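Local coordinates for pleckstrin homology domain-containing family A member 8 (Homo sapiens, PDB 5KDI), which binds simple glycosphingolipids in the pocket of its GLTP-fold domain and probably transfers them between membranes, at residues Ile22-Phe27 / Gln75-His80; Val35-Lys40 / Val159-Val164; Asn116-Lys119 / Thr123-Asn126. The protein carries 2 engineered substitutions. All coordinates share one frame; numbering follows the deposited sequence.

Interaction 1 (Ile22-Phe27 / Gln75-His80); sequences IPTEAF and QKIVLH
A single straight hydrogen bond and one small apolar touch join Ile-22 and Thr-24, where the chain enters helix 24-32, to Gln-75 and Ile-77 in the first turn of helix 74-83. The backbone N of Ile-22 donates to Gln-75 OE1 at 3.0 Å with an N-H...O angle of 173°. The donor lies in the plane of the side-chain carbonyl and meets a lone pair of the oxygen. A bend in the middle of the glutamine chain, chi2 95°, turns the amide across the Ile-22 side chain. Its other end is used as well, NE2 bonding to the carbonyl of Ser-20, so the flat group clasps the connection into helix 24-32 at two points and its rotation is fixed. This part of the all-helical GLTP fold is held further by backbone bonds of Ile-22 with Leu-74 and Thr-24 with Thr-72. Pro-23, between them, takes the N-cap position of its helix. Two residues further along helix 74-83, Ile-77 CD1 reaches Thr-24 at the fork of its side chain, 3.8 Å from CG2 and equally far from OG1; that hydroxyl is hydrogen-bonded to Phe-71 O. Ile-22 and Gln-75 both also touch Ile-195 of helix 172-202.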
loop_
_atom_site.group_PDB
_atom_site.type_symbol
_atom_site.label_atom_id
_atom_site.label_comp_id
_atom_site.label_asym_id
_atom_site.label_seq_id
_atom_site.Cartn_x
_atom_site.Cartn_y
_atom_site.Cartn_z
ATOM N N ILE A 22 13.354 7.954 0.065
ATOM C CA ILE A 22 12.219 7.539 -0.764
ATOM C C ILE A 22 11.520 8.826 -1.190
ATOM O O ILE A 22 10.950 9.546 -0.375
ATOM C CB ILE A 22 11.234 6.630 0.027
ATOM C CG1 ILE A 22 11.993 5.377 0.596
ATOM C CG2 ILE A 22 9.982 6.347 -0.803
ATOM C CD1 ILE A 22 11.246 4.577 1.681
ATOM N N PRO A 23 11.529 9.096 -2.515
ATOM C CA PRO A 23 10.890 10.330 -3.021
ATOM C C PRO A 23 9.400 10.382 -2.614
ATOM O O PRO A 23 8.624 9.427 -2.897
ATOM C CB PRO A 23 11.048 10.200 -4.544
ATOM C CG PRO A 23 12.186 9.296 -4.737
ATOM C CD PRO A 23 12.138 8.313 -3.612
ATOM N N THR A 24 8.976 11.532 -2.092
ATOM C CA THR A 24 7.623 11.633 -1.531
ATOM C C THR A 24 6.509 11.486 -2.570
ATOM O O THR A 24 5.621 10.685 -2.362
ATOM C CB THR A 24 7.479 12.997 -0.853
ATOM O OG1 THR A 24 8.539 13.104 0.138
ATOM C CG2 THR A 24 6.089 13.186 -0.193
ATOM N N GLU A 25 6.537 12.285 -3.657
ATOM C CA GLU A 25 5.415 12.258 -4.618
ATOM C C GLU A 25 5.266 10.907 -5.263
ATOM O O GLU A 25 4.157 10.393 -5.402
ATOM C CB GLU A 25 5.472 13.347 -5.697
ATOM C CG GLU A 25 5.620 14.783 -5.231
ATOM C CD GLU A 25 5.467 15.809 -6.421
ATOM O OE1 GLU A 25 5.057 15.415 -7.565
ATOM O OE2 GLU A 25 5.816 17.014 -6.220
ATOM N N ALA A 26 6.369 10.324 -5.712
ATOM C CA ALA A 26 6.295 9.028 -6.387
ATOM C C ALA A 26 5.750 7.926 -5.482
ATOM O O ALA A 26 4.942 7.093 -5.902
ATOM C CB ALA A 26 7.644 8.641 -6.999
ATOM N N PHE A 27 6.191 7.905 -4.235
ATOM C CA PHE A 27 5.677 6.952 -3.274
ATOM C C PHE A 27 4.172 7.089 -3.102
ATOM O O PHE A 27 3.447 6.100 -3.092
ATOM C CB PHE A 27 6.461 7.049 -1.960
ATOM C CG PHE A 27 6.034 6.011 -0.954
ATOM C CD1 PHE A 27 6.682 4.784 -0.937
ATOM C CD2 PHE A 27 5.044 6.246 -0.047
ATOM C CE1 PHE A 27 6.335 3.821 -0.043
ATOM C CE2 PHE A 27 4.701 5.274 0.905
ATOM C CZ PHE A 27 5.343 4.078 0.881
ATOM N N GLN A 75 11.599 10.291 4.585
ATOM C CA GLN A 75 12.439 10.405 5.755
ATOM C C GLN A 75 12.617 11.852 6.239
ATOM O O GLN A 75 12.590 12.155 7.422
ATOM C CB GLN A 75 13.786 9.738 5.585
ATOM C CG GLN A 75 13.734 8.233 5.322
ATOM C CD GLN A 75 13.787 7.837 3.831
ATOM O OE1 GLN A 75 13.150 8.485 2.964
ATOM N NE2 GLN A 75 14.578 6.795 3.550
ATOM N N LYS A 76 12.749 12.786 5.270
ATOM C CA LYS A 76 12.850 14.198 5.593
ATOM C C LYS A 76 11.610 14.707 6.291
ATOM O O LYS A 76 11.706 15.501 7.240
ATOM C CB LYS A 76 13.198 15.010 4.364
ATOM C CG LYS A 76 14.652 14.812 3.903
ATOM C CD LYS A 76 14.898 15.551 2.586
ATOM C CE LYS A 76 16.309 15.450 2.083
ATOM N NZ LYS A 76 17.264 16.232 2.908
ATOM N N ILE A 77 10.437 14.234 5.871
ATOM C CA ILE A 77 9.208 14.619 6.545
ATOM C C ILE A 77 9.170 14.061 7.982
ATOM O O ILE A 77 8.911 14.818 8.926
ATOM C CB ILE A 77 7.958 14.154 5.759
ATOM C CG1 ILE A 77 7.899 14.861 4.371
ATOM C CG2 ILE A 77 6.685 14.410 6.596
ATOM C CD1 ILE A 77 6.884 14.389 3.364
ATOM N N VAL A 78 9.406 12.770 8.132
ATOM C CA VAL A 78 9.320 12.121 9.437
ATOM C C VAL A 78 10.350 12.720 10.388
ATOM O O VAL A 78 10.017 13.075 11.555
ATOM C CB VAL A 78 9.469 10.609 9.320
ATOM C CG1 VAL A 78 9.579 9.969 10.720
ATOM C CG2 VAL A 78 8.275 10.028 8.568
ATOM N N LEU A 79 11.569 12.864 9.892
ATOM C CA LEU A 79 12.650 13.376 10.754
ATOM C C LEU A 79 12.362 14.817 11.165
ATOM O O LEU A 79 12.692 15.245 12.300
ATOM C CB LEU A 79 13.987 13.259 10.045
ATOM C CG LEU A 79 14.495 11.800 9.950
ATOM C CD1 LEU A 79 15.803 11.716 9.139
ATOM C CD2 LEU A 79 14.535 11.067 11.282
ATOM N N HIS A 80 11.752 15.612 10.283
ATOM C CA HIS A 80 11.344 16.978 10.697
ATOM C C HIS A 80 10.322 16.955 11.790
ATOM O O HIS A 80 10.396 17.777 12.741
ATOM C CB HIS A 80 10.851 17.777 9.528
ATOM C CG HIS A 80 10.273 19.097 9.931
ATOM N ND1 HIS A 80 11.070 20.177 10.265
ATOM C CD2 HIS A 80 8.941 19.504 10.118
ATOM C CE1 HIS A 80 10.258 21.204 10.638
ATOM N NE2 HIS A 80 8.968 20.794 10.509
#

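Interaction 2 (Val35-Lys40 / Val159-Val164); sequences VPVLDK and VAALTV. With 6S8 ((~{Z})-~{N}-[(~{E},2~{S},3~{R})-1-[(2~{R},3~{R},4~{S},5~{R},6~{R})-6-(hydroxymethyl)-3,4,5-tris(oxidanyl)oxan-2-yl]oxy-3-oxidanyl-octadec-4-en-2-yl]octadec-9-enamide), chain C.
Val-37 presses its CG1 methyl into the angle between Ala-161 and Leu-162, 4.0 Å from Ala-161 CB. The same methyl lies equally far from Leu-162 CD2, and it also meets the bound glycolipid, with 6S8 CAQ 3.8 Å away. One branch of one valine thus serves protein packing and the ligand pocket together. With CG1 anti to the backbone N (chi1 -176°), the other branch, CG2, is left facing the carbonyl oxygen of Ala-161.

Across the contact, a type I beta turn runs from Ala-160 to Thr-163 and directs Ala-161 CB at helix 35-41, where Val-37 and Lys-40, one helical turn apart, receive it. Lys-40 contributes its aliphatic part, CD lying 3.9 Å from Ala-161 CB and 3.8 Å from Ala-161 O. Leu-162 starts out away from the helix, yet its CD2 swings back to stand 3.9 Å from 6S8 CAQ. The backbone of Leu-162 is hydrogen-bonded to Phe-3, whose side chain touches Val-37.

CAQ is the last carbon but one of the acyl chain, so Val-37 and Leu-162 meet that tail near its end. Leu-38, on another face of helix 35-41, places CD2 3.9 Å from 6S8 CAN of the acyl chain, and the same methyl also meets C16 of the sphingoid chain. Polar recognition occurs elsewhere, the lipid being hydrogen-bonded to Asp-52, Asn-56, Lys-59 and His-137. With no hydrogen bond across the two segments, the contact rests on van der Waals packing, mostly methyl against methyl, with the Lys-40 methylenes also lying against the Ala-161 carbonyl; to the lipid tail it offers apolar surface and no directional bond.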
loop_
_atom_site.group_PDB
_atom_site.type_symbol
_atom_site.label_atom_id
_atom_site.label_comp_id
_atom_site.label_asym_id
_atom_site.label_seq_id
_atom_site.Cartn_x
_atom_site.Cartn_y
_atom_site.Cartn_z
ATOM N N VAL A 35 -6.341 2.619 -5.703
ATOM C CA VAL A 35 -7.711 3.162 -5.437
ATOM C C VAL A 35 -8.710 2.866 -6.573
ATOM O O VAL A 35 -9.817 2.329 -6.307
ATOM C CB VAL A 35 -7.627 4.653 -4.981
ATOM C CG1 VAL A 35 -8.975 5.369 -4.978
ATOM C CG2 VAL A 35 -6.969 4.739 -3.616
ATOM N N PRO A 36 -8.320 3.110 -7.830
ATOM C CA PRO A 36 -9.247 2.797 -8.924
ATOM C C PRO A 36 -9.548 1.306 -9.086
ATOM O O PRO A 36 -10.631 0.949 -9.553
ATOM C CB PRO A 36 -8.514 3.323 -10.165
ATOM C CG PRO A 36 -7.666 4.429 -9.643
ATOM C CD PRO A 36 -7.221 3.993 -8.302
ATOM N N VAL A 37 -8.597 0.466 -8.684
ATOM C CA VAL A 37 -8.851 -0.967 -8.692
ATOM C C VAL A 37 -9.889 -1.305 -7.647
ATOM O O VAL A 37 -10.803 -2.079 -7.928
ATOM C CB VAL A 37 -7.577 -1.820 -8.529
ATOM C CG1 VAL A 37 -7.904 -3.307 -8.633
ATOM C CG2 VAL A 37 -6.534 -1.415 -9.579
ATOM N N LEU A 38 -9.759 -0.719 -6.450
ATOM C CA LEU A 38 -10.772 -0.956 -5.364
ATOM C C LEU A 38 -12.151 -0.519 -5.868
ATOM O O LEU A 38 -13.168 -1.202 -5.633
ATOM C CB LEU A 38 -10.419 -0.160 -4.113
ATOM C CG LEU A 38 -9.220 -0.661 -3.299
ATOM C CD1 LEU A 38 -8.668 0.375 -2.256
ATOM C CD2 LEU A 38 -9.576 -2.001 -2.642
ATOM N N ASP A 39 -12.204 0.606 -6.563
ATOM C CA ASP A 39 -13.470 1.091 -7.130
ATOM C C ASP A 39 -14.081 0.205 -8.197
ATOM O O ASP A 39 -15.320 0.077 -8.285
ATOM C CB ASP A 39 -13.324 2.551 -7.622
ATOM C CG ASP A 39 -13.299 3.575 -6.471
ATOM O OD1 ASP A 39 -13.822 3.253 -5.357
ATOM O OD2 ASP A 39 -12.788 4.721 -6.722
ATOM N N LYS A 40 -13.222 -0.468 -8.977
ATOM C CA LYS A 40 -13.690 -1.427 -9.976
ATOM C C LYS A 40 -14.277 -2.677 -9.226
ATOM O O LYS A 40 -15.254 -3.254 -9.654
ATOM C CB LYS A 40 -12.553 -1.905 -10.881
ATOM C CG LYS A 40 -11.981 -0.968 -11.918
ATOM C CD LYS A 40 -10.956 -1.710 -12.793
ATOM C CE LYS A 40 -9.999 -0.802 -13.551
ATOM N NZ LYS A 40 -10.666 0.104 -14.512
ATOM N N VAL A 159 -8.509 -10.529 -11.653
ATOM C CA VAL A 159 -7.551 -10.281 -12.707
ATOM C C VAL A 159 -8.140 -9.365 -13.796
ATOM O O VAL A 159 -7.391 -8.582 -14.427
ATOM C CB VAL A 159 -6.968 -11.570 -13.285
ATOM C CG1 VAL A 159 -6.146 -12.294 -12.225
ATOM C CG2 VAL A 159 -8.068 -12.457 -13.866
ATOM N N ALA A 160 -9.443 -9.464 -14.071
ATOM C CA ALA A 160 -10.067 -8.555 -15.047
ATOM C C ALA A 160 -9.861 -7.051 -14.631
ATOM O O ALA A 160 -9.791 -6.173 -15.484
ATOM C CB ALA A 160 -11.556 -8.867 -15.177
ATOM N N ALA A 161 -9.833 -6.769 -13.323
ATOM C CA ALA A 161 -9.596 -5.423 -12.816
ATOM C C ALA A 161 -8.134 -4.965 -12.953
ATOM O O ALA A 161 -7.828 -3.808 -12.689
ATOM C CB ALA A 161 -10.047 -5.270 -11.355
ATOM N N LEU A 162 -7.256 -5.885 -13.342
ATOM C CA LEU A 162 -5.823 -5.601 -13.471
ATOM C C LEU A 162 -5.327 -5.560 -14.923
ATOM O O LEU A 162 -4.105 -5.435 -15.160
ATOM C CB LEU A 162 -5.021 -6.624 -12.710
ATOM C CG LEU A 162 -5.409 -6.721 -11.223
ATOM C CD1 LEU A 162 -4.786 -7.946 -10.632
ATOM C CD2 LEU A 162 -5.053 -5.433 -10.511
ATOM N N THR A 163 -6.249 -5.622 -15.867
ATOM C CA THR A 163 -5.918 -5.538 -17.268
ATOM C C THR A 163 -5.888 -4.093 -17.741
ATOM O O THR A 163 -6.553 -3.171 -17.176
ATOM C CB THR A 163 -6.912 -6.288 -18.109
ATOM O OG1 THR A 163 -8.168 -5.664 -17.961
ATOM C CG2 THR A 163 -6.963 -7.814 -17.812
ATOM N N VAL A 164 -5.068 -3.892 -18.763
ATOM C CA VAL A 164 -4.932 -2.616 -19.446
ATOM C C VAL A 164 -5.963 -2.527 -20.617
ATOM O O VAL A 164 -6.483 -1.444 -20.888
ATOM C CB VAL A 164 -3.486 -2.410 -19.892
ATOM C CG1 VAL A 164 -3.409 -1.176 -20.717
ATOM C CG2 VAL A 164 -2.554 -2.289 -18.682
HETATM C C1 6S8 C . -6.896 2.697 11.246
HETATM C C2 6S8 C . -7.364 1.555 10.373
HETATM N N2 6S8 C . -6.575 1.549 9.149
HETATM C C3 6S8 C . -8.871 1.743 10.033
HETATM O O3 6S8 C . -9.575 1.816 11.291
HETATM C C4 6S8 C . -9.351 0.605 9.211
HETATM C C5 6S8 C . -9.840 0.803 7.984
HETATM C C6 6S8 C . -10.372 -0.260 7.063
HETATM C C7 6S8 C . -10.266 -1.698 7.501
HETATM C C8 6S8 C . -11.306 -2.396 6.669
HETATM C C9 6S8 C . -10.843 -3.791 6.464
HETATM C C10 6S8 C . -9.799 -3.803 5.380
HETATM C C11 6S8 C . -10.288 -4.610 4.162
HETATM C C12 6S8 C . -9.078 -5.138 3.411
HETATM C C13 6S8 C . -9.051 -4.861 1.915
HETATM C C14 6S8 C . -9.947 -5.744 1.064
HETATM C C15 6S8 C . -9.327 -6.015 -0.315
HETATM C C16 6S8 C . -10.199 -5.817 -1.542
HETATM C C17 6S8 C . -10.366 -6.977 -2.537
HETATM C C18 6S8 C . -9.127 -7.399 -3.312
HETATM C C1A 6S8 C . -6.066 4.940 10.983
HETATM O O1A 6S8 C . -7.007 3.962 10.596
HETATM C C2A 6S8 C . -5.907 5.952 9.882
HETATM O O2A 6S8 C . -5.404 5.273 8.715
HETATM C C3A 6S8 C . -5.049 7.137 10.321
HETATM O O3A 6S8 C . -5.060 8.120 9.311
HETATM C C4A 6S8 C . -5.575 7.685 11.633
HETATM O O4A 6S8 C . -6.776 8.426 11.434
HETATM O O5A 6S8 C . -6.623 5.980 14.815
HETATM C C5M 6S8 C . -5.722 6.567 12.648
HETATM C C6A 6S8 C . -6.279 7.082 13.949
HETATM O O6A 6S8 C . -6.608 5.574 12.121
HETATM C CAA 6S8 C . -5.894 0.492 8.733
HETATM O OAA 6S8 C . -5.766 -0.555 9.363
HETATM C CAB 6S8 C . -5.206 0.691 7.417
HETATM C CAC 6S8 C . -6.381 0.243 6.498
HETATM C CAD 6S8 C . -5.899 -0.781 5.565
HETATM C CAE 6S8 C . -6.060 -0.193 4.192
HETATM C CAF 6S8 C . -5.551 -1.263 3.238
HETATM C CAG 6S8 C . -4.581 -0.655 2.210
HETATM C CAH 6S8 C . -4.782 -1.283 0.826
HETATM C CAI 6S8 C . -4.320 -2.708 0.920
HETATM C CAJ 6S8 C . -4.928 -3.730 0.312
HETATM C CAK 6S8 C . -6.124 -3.615 -0.578
HETATM C CAL 6S8 C . -5.984 -4.909 -1.390
HETATM C CAM 6S8 C . -6.705 -4.897 -2.722
HETATM C CAN 6S8 C . -6.201 -3.777 -3.582
HETATM C CAO 6S8 C . -6.350 -4.146 -5.039
HETATM C CAP 6S8 C . -5.110 -4.779 -5.607
HETATM C CAQ 6S8 C . -4.689 -4.121 -6.881
HETATM C CAR 6S8 C . -3.213 -4.137 -6.913
#

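Interaction 3 (Asn116-Lys119 / Thr123-Asn126); sequences NGEK and TALN
Glu-118, the residue most buried by this contact, lays its side chain against Thr-123 and Ala-124 in the first turn of helix 121-131. Its CG rests 3.9 Å from the methyl of Ala-124. The chain then bends at chi2 (62°), which carries the carboxylate over to Thr-123, and the two side chains run at about a right angle to each other. There the meeting is with carbon: OE1 lies 3.7 Å from Thr-123 CG2, and CD is 4.0 Å from both CB and CG2 of the threonine. No hydrogen bond links the two segments directly. One carboxylate oxygen is bonded next door, OE2 accepting the backbone N-H of Asp-120, just ahead of the helix. Asp-120 in turn offers OD1 to the backbone N of Thr-123. Glu-118 therefore sits close to the amino end of helix 121-131, where a negative charge would probably be favoured.

The glutamate is delivered by a Schellman motif that ends helix 93-115. Gly-117, with phi 103°, is its C-prime residue, pairing N with Val-114 O while Glu-118 N bonds to Glu-113 O. Across this tight corner Ala-124 also packs on Phe-110 and Glu-113 of helix 93-115, and the adjoining Leu-125 reaches Phe-106, Phe-110, the glycolipid and Leu-149 of helix 139-150.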
loop_
_atom_site.group_PDB
_atom_site.type_symbol
_atom_site.label_atom_id
_atom_site.label_comp_id
_atom_site.label_asym_id
_atom_site.label_seq_id
_atom_site.Cartn_x
_atom_site.Cartn_y
_atom_site.Cartn_z
ATOM N N ASN A 116 2.214 -16.462 -6.173
ATOM C CA ASN A 116 2.693 -17.807 -5.908
ATOM C C ASN A 116 1.603 -18.862 -6.250
ATOM O O ASN A 116 1.735 -20.051 -6.000
ATOM C CB ASN A 116 3.159 -17.954 -4.427
ATOM C CG ASN A 116 4.417 -17.171 -4.085
ATOM O OD1 ASN A 116 5.223 -16.763 -4.960
ATOM N ND2 ASN A 116 4.598 -16.939 -2.757
ATOM N N GLY A 117 0.516 -18.399 -6.854
ATOM C CA GLY A 117 -0.463 -19.257 -7.479
ATOM C C GLY A 117 -1.744 -19.492 -6.731
ATOM O O GLY A 117 -2.485 -20.392 -7.085
ATOM N N GLU A 118 -2.036 -18.687 -5.705
ATOM C CA GLU A 118 -3.324 -18.800 -4.989
ATOM C C GLU A 118 -4.440 -18.196 -5.827
ATOM O O GLU A 118 -4.364 -17.019 -6.233
ATOM C CB GLU A 118 -3.280 -18.141 -3.636
ATOM C CG GLU A 118 -4.564 -18.247 -2.861
ATOM C CD GLU A 118 -4.974 -19.688 -2.540
ATOM O OE1 GLU A 118 -4.253 -20.349 -1.799
ATOM O OE2 GLU A 118 -6.049 -20.140 -2.984
ATOM N N LYS A 119 -5.447 -19.022 -6.133
ATOM C CA LYS A 119 -6.569 -18.588 -6.946
ATOM C C LYS A 119 -7.806 -18.317 -6.091
ATOM O O LYS A 119 -8.759 -17.763 -6.588
ATOM C CB LYS A 119 -6.907 -19.645 -7.994
ATOM C CG LYS A 119 -5.750 -20.024 -8.906
ATOM C CD LYS A 119 -5.483 -18.928 -9.908
ATOM C CE LYS A 119 -4.201 -19.167 -10.710
ATOM N NZ LYS A 119 -4.384 -20.268 -11.679
ATOM N N THR A 123 -8.899 -16.748 0.427
ATOM C CA THR A 123 -7.769 -17.418 1.110
ATOM C C THR A 123 -6.530 -16.499 1.137
ATOM O O THR A 123 -5.874 -16.339 2.169
ATOM C CB THR A 123 -7.458 -18.799 0.508
ATOM O OG1 THR A 123 -8.620 -19.653 0.638
ATOM C CG2 THR A 123 -6.220 -19.469 1.202
ATOM N N ALA A 124 -6.216 -15.920 -0.030
ATOM C CA ALA A 124 -5.093 -15.038 -0.176
ATOM C C ALA A 124 -5.186 -13.828 0.791
ATOM O O ALA A 124 -4.209 -13.469 1.496
ATOM C CB ALA A 124 -4.926 -14.583 -1.646
ATOM N N LEU A 125 -6.350 -13.177 0.817
ATOM C CA LEU A 125 -6.613 -12.014 1.666
ATOM C C LEU A 125 -6.539 -12.372 3.121
ATOM O O LEU A 125 -5.860 -11.686 3.905
ATOM C CB LEU A 125 -7.965 -11.430 1.367
ATOM C CG LEU A 125 -8.153 -10.654 0.057
ATOM C CD1 LEU A 125 -9.655 -10.480 -0.236
ATOM C CD2 LEU A 125 -7.380 -9.310 0.072
ATOM N N ASN A 126 -7.145 -13.485 3.506
ATOM C CA ASN A 126 -7.211 -13.829 4.887
ATOM C C ASN A 126 -5.825 -14.278 5.394
ATOM O O ASN A 126 -5.425 -13.940 6.496
ATOM C CB ASN A 126 -8.241 -14.942 5.121
ATOM C CG ASN A 126 -8.582 -15.072 6.565
ATOM O OD1 ASN A 126 -8.837 -14.083 7.230
ATOM N ND2 ASN A 126 -8.533 -16.310 7.076
#

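Overall arrangement
From the N terminus, interaction 1 opens first and closes a loop of 47 residues, bringing the start of helix 24-32 to helix 74-83. Interaction 2 opens inside that loop, on helix 35-41, but closes only at the end region of helix 155-160 and the residues that follow, so the two cross. Interaction 3 lies in series with interaction 1 and is nested within the long loop of interaction 2; just three residues separate its segments, at the corner between helices 93-115 and 121-131. Interaction 1 stands on the opposite side of the chain's centre from the other two. Interactions 2 and 3, with centres about 17 Å apart, hold pocket residues near the ends of the lipid tails.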